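Local coordinates for protein KLLA0C04147p (Kluyveromyces lactis, PDB 5H2A) that probably binds and transfers sterols as a member of the oxysterol-binding-protein family, the piece here being its N-terminal ankyrin-repeat domain, at residues A[87-91]-A[119-125]; A[160-164]-A[198-202]; A[231-235]-A[254-259]. One frame throughout, in Å; residues are numbered along the deposited sequence.

Contact 1. Residues A[87-91]-A[119-125]; sequences DVNKQ and DINDCIL
Asn89 carries most of the polar traffic between 87-91 and 119-125, using both ends of its amide. Asn89 ND2 donates to Asp119 O at 2.9 Å, nearly straight (169° at the hydrogen), with that oxygen lying in the amide plane. Asn89 OD1 accepts from Asn121 N at 2.8 Å, the donor arriving from above the carbonyl plane, and takes a second hydrogen from a water that also donates to Asn121 O. CG stands anti to the carbonyl carbon (chi1 -56°), which directs the amide across to the other loop. The Asn89 backbone N is satisfied at home by Asp87 OD1 (2.9 Å), an Asx turn inside a type I turn. Two loops running only 20° apart, one leading to helix 98-104 and the other following helix 108-115, fit the loop stacking of ankyrin repeats. A leucine in place of Asn89 would probably leave Asp119 O and Asn121 N without these side-chain partners. Ile124 CD1 lies 3.6 Å from Asn89 CB, and Val88 CG2 meets Ile120 CD1 at 3.8 Å. Gln91 lays its amide against Ile124, Gln91 NE2 being 3.4 Å from Ile124 CG2, while NE2 bonds to Gly95 O. Asn121 OD1 accepts from Cys123 N at 2.9 Å.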
ATOM      1  N   ASP A  87      -8.481 -10.261  -0.632  1.00 16.86           N
ATOM      2  CA  ASP A  87      -7.460  -9.222  -0.574  1.00 18.98           C
ATOM      3  C   ASP A  87      -6.441  -9.479  -1.679  1.00 14.09           C
ATOM      4  O   ASP A  87      -5.702 -10.472  -1.639  1.00 13.26           O
ATOM      5  CB  ASP A  87      -6.820  -9.231   0.808  1.00 20.15           C
ATOM      6  CG  ASP A  87      -5.686  -8.249   0.939  1.00 25.57           C
ATOM      7  OD1 ASP A  87      -5.422  -7.457   0.008  1.00 19.71           O
ATOM      8  OD2 ASP A  87      -5.050  -8.277   2.008  1.00 25.39           O
ATOM      9  N   VAL A  88      -6.386  -8.573  -2.658  1.00 15.71           N
ATOM     10  CA  VAL A  88      -5.504  -8.758  -3.809  1.00 16.14           C
ATOM     11  C   VAL A  88      -4.031  -8.745  -3.403  1.00 15.16           C
ATOM     12  O   VAL A  88      -3.169  -9.209  -4.159  1.00 17.22           O
ATOM     13  CB  VAL A  88      -5.845  -7.682  -4.868  1.00 19.98           C
ATOM     14  CG1 VAL A  88      -5.430  -6.277  -4.390  1.00 16.08           C
ATOM     15  CG2 VAL A  88      -5.205  -8.014  -6.204  1.00 21.41           C
ATOM     16  N   ASN A  89      -3.721  -8.261  -2.195  1.00 14.80           N
ATOM     17  CA  ASN A  89      -2.359  -8.266  -1.677  1.00 16.61           C
ATOM     18  C   ASN A  89      -2.128  -9.316  -0.596  1.00 17.05           C
ATOM     19  O   ASN A  89      -1.131  -9.225   0.129  1.00 17.61           O
ATOM     20  CB  ASN A  89      -2.014  -6.883  -1.120  1.00 19.27           C
ATOM     21  CG  ASN A  89      -2.195  -5.801  -2.133  1.00 19.52           C
ATOM     22  OD1 ASN A  89      -1.657  -5.901  -3.236  1.00 18.46           O
ATOM     23  ND2 ASN A  89      -2.956  -4.752  -1.776  1.00 18.62           N
ATOM     24  N   LYS A  90      -3.038 -10.280  -0.446  1.00 16.68           N
ATOM     25  CA  LYS A  90      -2.844 -11.391   0.494  1.00 17.12           C
ATOM     26  C   LYS A  90      -1.511 -12.106   0.278  1.00 18.34           C
ATOM     27  O   LYS A  90      -1.160 -12.492  -0.840  1.00 15.20           O
ATOM     28  CB  LYS A  90      -4.003 -12.391   0.338  1.00 17.53           C
ATOM     29  CG  LYS A  90      -3.848 -13.695   1.136  1.00 21.68           C
ATOM     30  CD  LYS A  90      -3.877 -13.464   2.643  1.00 23.84           C
ATOM     31  CE  LYS A  90      -3.703 -14.806   3.391  1.00 34.91           C
ATOM     32  NZ  LYS A  90      -3.661 -14.609   4.868  1.00 42.26           N
ATOM     33  N   GLN A  91      -0.773 -12.329   1.361  1.00 15.13           N
ATOM     34  CA  GLN A  91       0.464 -13.093   1.291  1.00 15.80           C
ATOM     35  C   GLN A  91       0.228 -14.533   1.736  1.00 19.42           C
ATOM     36  O   GLN A  91      -0.420 -14.770   2.764  1.00 20.69           O
ATOM     37  CB  GLN A  91       1.541 -12.448   2.163  1.00 18.12           C
ATOM     38  CG  GLN A  91       2.035 -11.106   1.644  1.00 19.23           C
ATOM     39  CD  GLN A  91       3.041 -10.502   2.595  1.00 23.39           C
ATOM     40  OE1 GLN A  91       2.662  -9.850   3.561  1.00 26.88           O
ATOM     41  NE2 GLN A  91       4.322 -10.762   2.357  1.00 19.16           N
ATOM     42  N   ASP A 119      -5.905  -0.919  -5.840  1.00 22.13           N
ATOM     43  CA  ASP A 119      -5.391  -1.194  -4.502  1.00 19.21           C
ATOM     44  C   ASP A 119      -4.146  -2.086  -4.499  1.00 18.63           C
ATOM     45  O   ASP A 119      -3.692  -2.494  -3.422  1.00 21.48           O
ATOM     46  CB  ASP A 119      -6.494  -1.833  -3.648  1.00 21.82           C
ATOM     47  CG  ASP A 119      -7.793  -1.046  -3.707  1.00 33.83           C
ATOM     48  OD1 ASP A 119      -7.722   0.192  -3.624  1.00 29.60           O
ATOM     49  OD2 ASP A 119      -8.874  -1.654  -3.866  1.00 33.95           O
ATOM     50  N   ILE A 120      -3.592  -2.401  -5.673  1.00 18.47           N
ATOM     51  CA  ILE A 120      -2.439  -3.290  -5.738  1.00 20.46           C
ATOM     52  C   ILE A 120      -1.289  -2.679  -4.948  1.00 22.12           C
ATOM     53  O   ILE A 120      -1.133  -1.456  -4.876  1.00 20.41           O
ATOM     54  CB  ILE A 120      -2.014  -3.553  -7.194  1.00 19.31           C
ATOM     55  CG1 ILE A 120      -1.159  -4.820  -7.292  1.00 15.23           C
ATOM     56  CG2 ILE A 120      -1.239  -2.351  -7.759  1.00 18.33           C
ATOM     57  CD1 ILE A 120      -1.958  -6.121  -6.946  1.00 17.57           C
ATOM     58  N   ASN A 121      -0.499  -3.531  -4.310  1.00 18.26           N
ATOM     59  CA  ASN A 121       0.742  -3.094  -3.676  1.00 20.01           C
ATOM     60  C   ASN A 121       1.876  -3.947  -4.247  1.00 20.41           C
ATOM     61  O   ASN A 121       2.124  -5.065  -3.780  1.00 18.07           O
ATOM     62  CB  ASN A 121       0.657  -3.187  -2.153  1.00 19.13           C
ATOM     63  CG  ASN A 121       1.871  -2.582  -1.479  1.00 21.66           C
ATOM     64  OD1 ASN A 121       2.848  -2.246  -2.144  1.00 20.18           O
ATOM     65  ND2 ASN A 121       1.832  -2.468  -0.163  1.00 19.04           N
ATOM     66  N   ASP A 122       2.567  -3.410  -5.262  1.00 18.44           N
ATOM     67  CA  ASP A 122       3.705  -4.076  -5.874  1.00 16.54           C
ATOM     68  C   ASP A 122       5.010  -3.854  -5.109  1.00 21.78           C
ATOM     69  O   ASP A 122       6.084  -4.143  -5.667  1.00 20.35           O
ATOM     70  CB  ASP A 122       3.871  -3.633  -7.334  1.00 16.88           C
ATOM     71  CG  ASP A 122       4.197  -2.149  -7.472  1.00 21.73           C
ATOM     72  OD1 ASP A 122       4.011  -1.375  -6.506  1.00 20.32           O
ATOM     73  OD2 ASP A 122       4.642  -1.755  -8.567  1.00 23.15           O
ATOM     74  N   CYS A 123       4.946  -3.363  -3.865  1.00 20.59           N
ATOM     75  CA  CYS A 123       6.136  -3.188  -3.030  1.00 20.54           C
ATOM     76  C   CYS A 123       6.295  -4.264  -1.966  1.00 20.43           C
ATOM     77  O   CYS A 123       7.313  -4.285  -1.261  1.00 21.13           O
ATOM     78  CB  CYS A 123       6.098  -1.812  -2.358  1.00 25.40           C
ATOM     79  SG  CYS A 123       6.184  -0.475  -3.564  1.00 25.40           S
ATOM     80  N   ILE A 124       5.334  -5.174  -1.844  1.00 18.50           N
ATOM     81  CA  ILE A 124       5.367  -6.174  -0.777  1.00 17.85           C
ATOM     82  C   ILE A 124       6.523  -7.147  -0.981  1.00 20.19           C
ATOM     83  O   ILE A 124       6.744  -7.665  -2.087  1.00 18.26           O
ATOM     84  CB  ILE A 124       4.014  -6.901  -0.715  1.00 15.67           C
ATOM     85  CG1 ILE A 124       2.939  -5.906  -0.250  1.00 16.65           C
ATOM     86  CG2 ILE A 124       4.109  -8.127   0.172  1.00 18.48           C
ATOM     87  CD1 ILE A 124       1.518  -6.394  -0.405  1.00 19.15           C
ATOM     88  N   LEU A 125       7.279  -7.398   0.096  1.00 17.39           N
ATOM     89  CA  LEU A 125       8.381  -8.353   0.073  1.00 20.51           C
ATOM     90  C   LEU A 125       7.875  -9.733   0.474  1.00 21.51           C
ATOM     91  O   LEU A 125       7.146  -9.863   1.462  1.00 22.63           O
ATOM     92  CB  LEU A 125       9.489  -7.922   1.043  1.00 21.80           C
ATOM     93  CG  LEU A 125      10.059  -6.522   0.808  1.00 30.03           C
ATOM     94  CD1 LEU A 125      11.203  -6.236   1.791  1.00 37.66           C
ATOM     95  CD2 LEU A 125      10.544  -6.426  -0.614  1.00 25.81           C
TER
HETATM   96  O   HOH W   1       0.420  -7.383  -4.225  1.00 24.47           O

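Contact 2. Residues A[160-164]-A[198-202]; sequences FRQAF and VLHEF
The guanidinium of Arg161 and the carboxylate of Glu201 meet edge to edge, their planes 26° apart. The grip is end-on and twofold: Arg161 NH1 reaches the syn lone pair of Glu201 OE1 at 2.8 Å, almost straight at 177°, and Arg161 NH2 approaches Glu201 OE2 at 2.9 Å. Lys205 also pairs with OE2, so the carboxylate faces two positive charges, which would be expected to favour its ionised form. Arg161 gets there by a chain bent at chi2 and chi3, whereas Glu201 comes extended from the opposite direction. Val198 CG1 sits over one face of the Phe164 ring, 4.3 Å above the plane and offset toward the rim. Phe164 CE2 in turn covers the centre of the Phe160 ring. The rings of Phe164 and Phe202 meet obliquely, with CD1 of Phe164 3.8 Å from CE2 of Phe202. Ile214 of helix 208-215 touches Phe164, Val198 and Phe202. The axes of segments 160-164 and 198-202 lie 13.0 Å apart and run nearly parallel, at 15°, and the side chains span the gap. His200 ND1 bonds to Thr197 OG1; Thr197 to His200 (Thr-Val-Leu-His) resembles the Thr-Pro-Leu-His motif, consistent with the side-by-side helix stacking of ankyrin repeats.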
ATOM      1  N   PHE A 160      -0.140  14.009  -4.976  1.00 18.22           N
ATOM      2  CA  PHE A 160       0.392  14.452  -3.683  1.00 18.98           C
ATOM      3  C   PHE A 160       0.650  15.958  -3.696  1.00 20.80           C
ATOM      4  O   PHE A 160       0.212  16.691  -2.800  1.00 19.21           O
ATOM      5  CB  PHE A 160       1.685  13.670  -3.395  1.00 17.00           C
ATOM      6  CG  PHE A 160       2.080  13.571  -1.921  1.00 18.66           C
ATOM      7  CD1 PHE A 160       1.139  13.437  -0.920  1.00 19.74           C
ATOM      8  CD2 PHE A 160       3.430  13.508  -1.572  1.00 22.28           C
ATOM      9  CE1 PHE A 160       1.540  13.296   0.416  1.00 22.91           C
ATOM     10  CE2 PHE A 160       3.832  13.366  -0.249  1.00 18.22           C
ATOM     11  CZ  PHE A 160       2.889  13.259   0.744  1.00 18.30           C
ATOM     12  N   ARG A 161       1.343  16.438  -4.731  1.00 17.02           N
ATOM     13  CA  ARG A 161       1.626  17.869  -4.859  1.00 19.22           C
ATOM     14  C   ARG A 161       0.337  18.689  -4.924  1.00 24.40           C
ATOM     15  O   ARG A 161       0.240  19.765  -4.316  1.00 21.00           O
ATOM     16  CB  ARG A 161       2.499  18.087  -6.099  1.00 23.50           C
ATOM     17  CG  ARG A 161       2.931  19.526  -6.381  1.00 28.00           C
ATOM     18  CD  ARG A 161       3.843  20.058  -5.272  1.00 23.35           C
ATOM     19  NE  ARG A 161       3.112  20.932  -4.353  1.00 23.28           N
ATOM     20  CZ  ARG A 161       3.707  21.650  -3.409  1.00 23.11           C
ATOM     21  NH1 ARG A 161       5.028  21.560  -3.263  1.00 20.46           N
ATOM     22  NH2 ARG A 161       2.989  22.444  -2.624  1.00 23.90           N
ATOM     23  N   GLN A 162      -0.673  18.180  -5.636  1.00 26.13           N
ATOM     24  CA  GLN A 162      -1.961  18.862  -5.721  1.00 23.48           C
ATOM     25  C   GLN A 162      -2.644  18.954  -4.357  1.00 22.00           C
ATOM     26  O   GLN A 162      -3.245  19.984  -4.014  1.00 22.83           O
ATOM     27  CB  GLN A 162      -2.860  18.132  -6.724  1.00 26.61           C
ATOM     28  CG  GLN A 162      -4.108  18.923  -7.105  1.00 39.33           C
ATOM     29  CD  GLN A 162      -3.770  20.286  -7.700  1.00 59.17           C
ATOM     30  OE1 GLN A 162      -2.914  20.397  -8.581  1.00 66.63           O
ATOM     31  NE2 GLN A 162      -4.435  21.332  -7.210  1.00 62.28           N
ATOM     32  N   ALA A 163      -2.600  17.878  -3.576  1.00 20.78           N
ATOM     33  CA  ALA A 163      -3.195  17.920  -2.248  1.00 19.04           C
ATOM     34  C   ALA A 163      -2.508  18.953  -1.366  1.00 22.16           C
ATOM     35  O   ALA A 163      -3.177  19.639  -0.585  1.00 23.17           O
ATOM     36  CB  ALA A 163      -3.143  16.536  -1.585  1.00 19.80           C
ATOM     37  N   PHE A 164      -1.173  19.078  -1.462  1.00 16.78           N
ATOM     38  CA  PHE A 164      -0.494  20.153  -0.736  1.00 19.00           C
ATOM     39  C   PHE A 164      -0.936  21.523  -1.252  1.00 17.82           C
ATOM     40  O   PHE A 164      -1.182  22.440  -0.458  1.00 19.27           O
ATOM     41  CB  PHE A 164       1.031  20.024  -0.856  1.00 20.40           C
ATOM     42  CG  PHE A 164       1.633  18.974   0.060  1.00 18.58           C
ATOM     43  CD1 PHE A 164       1.602  19.141   1.432  1.00 20.28           C
ATOM     44  CD2 PHE A 164       2.230  17.839  -0.464  1.00 22.36           C
ATOM     45  CE1 PHE A 164       2.154  18.190   2.281  1.00 21.78           C
ATOM     46  CE2 PHE A 164       2.789  16.875   0.373  1.00 21.01           C
ATOM     47  CZ  PHE A 164       2.749  17.049   1.744  1.00 18.08           C
ATOM     48  N   VAL A 198       9.046  19.943   0.974  1.00 17.20           N
ATOM     49  CA  VAL A 198       7.787  20.558   1.380  1.00 16.87           C
ATOM     50  C   VAL A 198       7.887  21.066   2.806  1.00 15.20           C
ATOM     51  O   VAL A 198       7.223  22.042   3.158  1.00 18.56           O
ATOM     52  CB  VAL A 198       6.561  19.631   1.198  1.00 19.09           C
ATOM     53  CG1 VAL A 198       6.272  19.417  -0.288  1.00 25.03           C
ATOM     54  CG2 VAL A 198       6.708  18.294   1.952  1.00 18.84           C
ATOM     55  N   LEU A 199       8.744  20.462   3.641  1.00 15.25           N
ATOM     56  CA  LEU A 199       8.852  20.984   5.003  1.00 17.82           C
ATOM     57  C   LEU A 199       9.444  22.391   5.003  1.00 19.24           C
ATOM     58  O   LEU A 199       8.933  23.274   5.699  1.00 15.43           O
ATOM     59  CB  LEU A 199       9.669  20.041   5.893  1.00 18.75           C
ATOM     60  CG  LEU A 199       9.788  20.457   7.373  1.00 18.85           C
ATOM     61  CD1 LEU A 199       8.416  20.598   8.092  1.00 20.19           C
ATOM     62  CD2 LEU A 199      10.668  19.441   8.136  1.00 17.87           C
ATOM     63  N   HIS A 200      10.497  22.640   4.209  1.00 18.52           N
ATOM     64  CA  HIS A 200      10.999  24.012   4.082  1.00 20.09           C
ATOM     65  C   HIS A 200       9.924  24.941   3.546  1.00 16.61           C
ATOM     66  O   HIS A 200       9.756  26.073   4.027  1.00 16.64           O
ATOM     67  CB  HIS A 200      12.198  24.071   3.140  1.00 18.96           C
ATOM     68  CG  HIS A 200      13.405  23.380   3.668  1.00 25.17           C
ATOM     69  ND1 HIS A 200      13.722  22.089   3.312  1.00 28.65           N
ATOM     70  CD2 HIS A 200      14.370  23.790   4.523  1.00 29.77           C
ATOM     71  CE1 HIS A 200      14.833  21.731   3.928  1.00 31.48           C
ATOM     72  NE2 HIS A 200      15.249  22.746   4.663  1.00 33.11           N
ATOM     73  N   GLU A 201       9.233  24.489   2.500  1.00 16.37           N
ATOM     74  CA  GLU A 201       8.229  25.298   1.821  1.00 20.51           C
ATOM     75  C   GLU A 201       7.143  25.754   2.788  1.00 18.65           C
ATOM     76  O   GLU A 201       6.792  26.942   2.837  1.00 16.75           O
ATOM     77  CB  GLU A 201       7.633  24.482   0.664  1.00 18.19           C
ATOM     78  CG  GLU A 201       6.407  25.112   0.040  1.00 19.45           C
ATOM     79  CD  GLU A 201       5.714  24.205  -0.979  1.00 23.14           C
ATOM     80  OE1 GLU A 201       6.267  23.139  -1.319  1.00 22.90           O
ATOM     81  OE2 GLU A 201       4.603  24.568  -1.424  1.00 19.69           O
ATOM     82  N   PHE A 202       6.597  24.826   3.577  1.00 14.33           N
ATOM     83  CA  PHE A 202       5.496  25.201   4.446  1.00 17.26           C
ATOM     84  C   PHE A 202       5.949  25.803   5.764  1.00 15.35           C
ATOM     85  O   PHE A 202       5.158  26.508   6.401  1.00 19.46           O
ATOM     86  CB  PHE A 202       4.569  24.001   4.661  1.00 16.85           C
ATOM     87  CG  PHE A 202       3.772  23.678   3.423  1.00 20.50           C
ATOM     88  CD1 PHE A 202       2.622  24.404   3.122  1.00 25.17           C
ATOM     89  CD2 PHE A 202       4.224  22.732   2.521  1.00 15.20           C
ATOM     90  CE1 PHE A 202       1.904  24.150   1.955  1.00 28.63           C
ATOM     91  CE2 PHE A 202       3.523  22.468   1.336  1.00 19.13           C
ATOM     92  CZ  PHE A 202       2.349  23.179   1.058  1.00 19.49           C
TER

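Contact 3. Residues A[231-235]-A[254-259]; sequences PIDLL and LKKMLE
Leu258, which faces Pro231 and Ile232, has its backbone N bonded to Leu254 O at 2.9 Å; this helical bond and its equivalent from Glu259 N to Lys255 O are the shortest polar links here, and no hydrogen bond crosses between the segments. The contact is apolar. The two methyls of Leu258 part over the turn: Leu258 CD1 lies 3.8 Å from Ile232 CA, and Leu258 CD2 is 4.2 Å from Pro231 CB. The turn itself is held by Leu234 N donating to Pro231 O at 3.0 Å, as expected for the 3-10 segment 232-234. Leu230 to Asp233 (Leu-Pro-Ile-Asp) resembles the Thr-Pro-Leu-His motif that starts the first helix of an ankyrin repeat, and Asp233 OD2 accepts from Leu230 N, both consistent with an ankyrin-like turn. Helix 249-268 packs against it. Ile232 stretches out, with CG1 anti to the backbone N (chi1 -163°) and chi2 also extended, which takes Ile232 CD1 to within 3.7 Å of Glu259 CG; the two side chains cross at about a right angle. Leu235 CD1 settles near the preceding helical turn, 3.8 Å from Leu254 CB and 4.2 Å from Leu258 CD1. Arg206 touches both Leu235 and Leu254.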
ATOM      1  N   PRO A 231      15.194  23.453   8.064  1.00 24.28           N
ATOM      2  CA  PRO A 231      13.928  24.190   8.223  1.00 21.63           C
ATOM      3  C   PRO A 231      13.905  25.117   9.434  1.00 25.12           C
ATOM      4  O   PRO A 231      13.396  26.242   9.345  1.00 24.54           O
ATOM      5  CB  PRO A 231      12.894  23.060   8.340  1.00 22.64           C
ATOM      6  CG  PRO A 231      13.481  21.960   7.481  1.00 25.17           C
ATOM      7  CD  PRO A 231      14.967  22.025   7.769  1.00 28.27           C
ATOM      8  N   ILE A 232      14.458  24.679  10.565  1.00 23.20           N
ATOM      9  CA  ILE A 232      14.428  25.528  11.752  1.00 24.33           C
ATOM     10  C   ILE A 232      15.333  26.753  11.587  1.00 25.89           C
ATOM     11  O   ILE A 232      15.075  27.801  12.195  1.00 23.93           O
ATOM     12  CB  ILE A 232      14.788  24.691  12.997  1.00 28.27           C
ATOM     13  CG1 ILE A 232      14.363  25.433  14.279  1.00 30.90           C
ATOM     14  CG2 ILE A 232      16.277  24.333  12.985  1.00 26.76           C
ATOM     15  CD1 ILE A 232      14.452  24.589  15.542  1.00 37.32           C
ATOM     16  N   ASP A 233      16.379  26.671  10.752  1.00 25.43           N
ATOM     17  CA  ASP A 233      17.199  27.849  10.458  1.00 30.54           C
ATOM     18  C   ASP A 233      16.422  28.938   9.733  1.00 29.02           C
ATOM     19  O   ASP A 233      16.909  30.069   9.635  1.00 29.06           O
ATOM     20  CB  ASP A 233      18.414  27.492   9.584  1.00 34.35           C
ATOM     21  CG  ASP A 233      19.373  26.522  10.256  1.00 44.10           C
ATOM     22  OD1 ASP A 233      19.482  26.561  11.503  1.00 37.48           O
ATOM     23  OD2 ASP A 233      20.026  25.727   9.526  1.00 38.64           O
ATOM     24  N   LEU A 234      15.256  28.619   9.167  1.00 24.58           N
ATOM     25  CA  LEU A 234      14.499  29.613   8.410  1.00 24.57           C
ATOM     26  C   LEU A 234      13.714  30.561   9.303  1.00 30.35           C
ATOM     27  O   LEU A 234      13.244  31.590   8.816  1.00 29.63           O
ATOM     28  CB  LEU A 234      13.539  28.912   7.436  1.00 29.26           C
ATOM     29  CG  LEU A 234      14.194  27.849   6.552  1.00 30.36           C
ATOM     30  CD1 LEU A 234      13.150  27.089   5.736  1.00 29.85           C
ATOM     31  CD2 LEU A 234      15.228  28.487   5.645  1.00 34.83           C
ATOM     32  N   LEU A 235      13.558  30.232  10.586  1.00 28.15           N
ATOM     33  CA  LEU A 235      12.833  31.075  11.528  1.00 31.98           C
ATOM     34  C   LEU A 235      13.815  31.947  12.304  1.00 29.24           C
ATOM     35  O   LEU A 235      14.734  31.427  12.952  1.00 34.45           O
ATOM     36  CB  LEU A 235      12.021  30.213  12.495  1.00 30.21           C
ATOM     37  CG  LEU A 235      11.091  29.207  11.824  1.00 28.12           C
ATOM     38  CD1 LEU A 235      10.483  28.270  12.855  1.00 31.36           C
ATOM     39  CD2 LEU A 235      10.010  29.969  11.070  1.00 33.95           C
ATOM     40  N   LEU A 254       5.996  26.725  15.430  1.00 20.45           N
ATOM     41  CA  LEU A 254       6.788  26.004  14.433  1.00 19.24           C
ATOM     42  C   LEU A 254       8.127  25.572  15.008  1.00 21.23           C
ATOM     43  O   LEU A 254       8.582  24.452  14.757  1.00 20.85           O
ATOM     44  CB  LEU A 254       7.011  26.888  13.200  1.00 15.97           C
ATOM     45  CG  LEU A 254       5.729  27.219  12.430  1.00 18.74           C
ATOM     46  CD1 LEU A 254       5.936  28.389  11.428  1.00 19.23           C
ATOM     47  CD2 LEU A 254       5.264  25.961  11.694  1.00 20.20           C
ATOM     48  N   LYS A 255       8.782  26.455  15.764  1.00 18.44           N
ATOM     49  CA  LYS A 255      10.057  26.098  16.380  1.00 22.95           C
ATOM     50  C   LYS A 255       9.904  24.886  17.300  1.00 23.10           C
ATOM     51  O   LYS A 255      10.701  23.939  17.239  1.00 21.81           O
ATOM     52  CB  LYS A 255      10.608  27.308  17.140  1.00 23.57           C
ATOM     53  CG  LYS A 255      11.745  27.033  18.108  1.00 38.64           C
ATOM     54  CD  LYS A 255      12.417  28.355  18.518  1.00 48.44           C
ATOM     55  CE  LYS A 255      13.293  28.214  19.761  1.00 57.92           C
ATOM     56  NZ  LYS A 255      12.535  28.459  21.032  1.00 65.54           N
ATOM     57  N   LYS A 256       8.880  24.901  18.160  1.00 23.40           N
ATOM     58  CA  LYS A 256       8.665  23.786  19.085  1.00 29.24           C
ATOM     59  C   LYS A 256       8.384  22.491  18.335  1.00 30.71           C
ATOM     60  O   LYS A 256       8.883  21.419  18.709  1.00 24.47           O
ATOM     61  CB  LYS A 256       7.507  24.108  20.035  1.00 23.76           C
ATOM     62  CG  LYS A 256       7.839  25.160  21.094  1.00 32.16           C
ATOM     63  CD  LYS A 256       6.768  25.199  22.183  1.00 41.23           C
ATOM     64  CE  LYS A 256       6.808  26.505  22.964  1.00 49.67           C
ATOM     65  NZ  LYS A 256       8.105  26.675  23.684  1.00 54.16           N
ATOM     66  N   MET A 257       7.577  22.566  17.277  1.00 21.02           N
ATOM     67  CA  MET A 257       7.290  21.377  16.472  1.00 22.78           C
ATOM     68  C   MET A 257       8.550  20.833  15.812  1.00 24.08           C
ATOM     69  O   MET A 257       8.750  19.609  15.736  1.00 22.76           O
ATOM     70  CB  MET A 257       6.261  21.713  15.393  1.00 22.99           C
ATOM     71  CG  MET A 257       4.887  22.072  15.889  1.00 44.64           C
ATOM     72  SD  MET A 257       3.991  22.904  14.563  1.00 45.48           S
ATOM     73  CE  MET A 257       4.818  22.121  13.175  1.00 13.27           C
ATOM     74  N   LEU A 258       9.403  21.723  15.311  1.00 22.19           N
ATOM     75  CA  LEU A 258      10.618  21.267  14.633  1.00 20.41           C
ATOM     76  C   LEU A 258      11.611  20.675  15.621  1.00 28.81           C
ATOM     77  O   LEU A 258      12.304  19.698  15.300  1.00 25.46           O
ATOM     78  CB  LEU A 258      11.249  22.427  13.863  1.00 18.34           C
ATOM     79  CG  LEU A 258      10.433  22.830  12.623  1.00 18.99           C
ATOM     80  CD1 LEU A 258      10.936  24.143  12.056  1.00 17.19           C
ATOM     81  CD2 LEU A 258      10.531  21.703  11.578  1.00 19.97           C
ATOM     82  N   GLU A 259      11.690  21.252  16.822  1.00 22.09           N
ATOM     83  CA  GLU A 259      12.592  20.733  17.842  1.00 23.82           C
ATOM     84  C   GLU A 259      12.156  19.352  18.306  1.00 26.78           C
ATOM     85  O   GLU A 259      12.990  18.447  18.441  1.00 30.82           O
ATOM     86  CB  GLU A 259      12.667  21.710  19.018  1.00 23.17           C
ATOM     87  CG  GLU A 259      13.548  22.901  18.752  1.00 28.54           C
ATOM     88  CD  GLU A 259      13.422  23.997  19.825  1.00 37.91           C
ATOM     89  OE1 GLU A 259      12.550  23.886  20.720  1.00 37.26           O
ATOM     90  OE2 GLU A 259      14.197  24.971  19.761  1.00 40.14           O
TER

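Overall arrangement
Following the chain from the N terminus, contact 1 closes first, joining the loop ahead of helix 98-104 to the loop after helix 108-115. The long helix 139-165 then carries the chain outward to contact 2, which closes on helix 198-204 after helices 169-176 and 179-184. Contact 3 is the last and shortest closure, tying 231-235 to the C-terminal helix 249-268. All three lie in series, with none nested or crossed. Contacts 2 and 3, whose centres are 16 Å apart, touch where Leu199 and His200 pack on Pro231, whereas contact 1 remains separate, its nearest atoms about 14 Å from contact 2 and about 26 Å from contact 3.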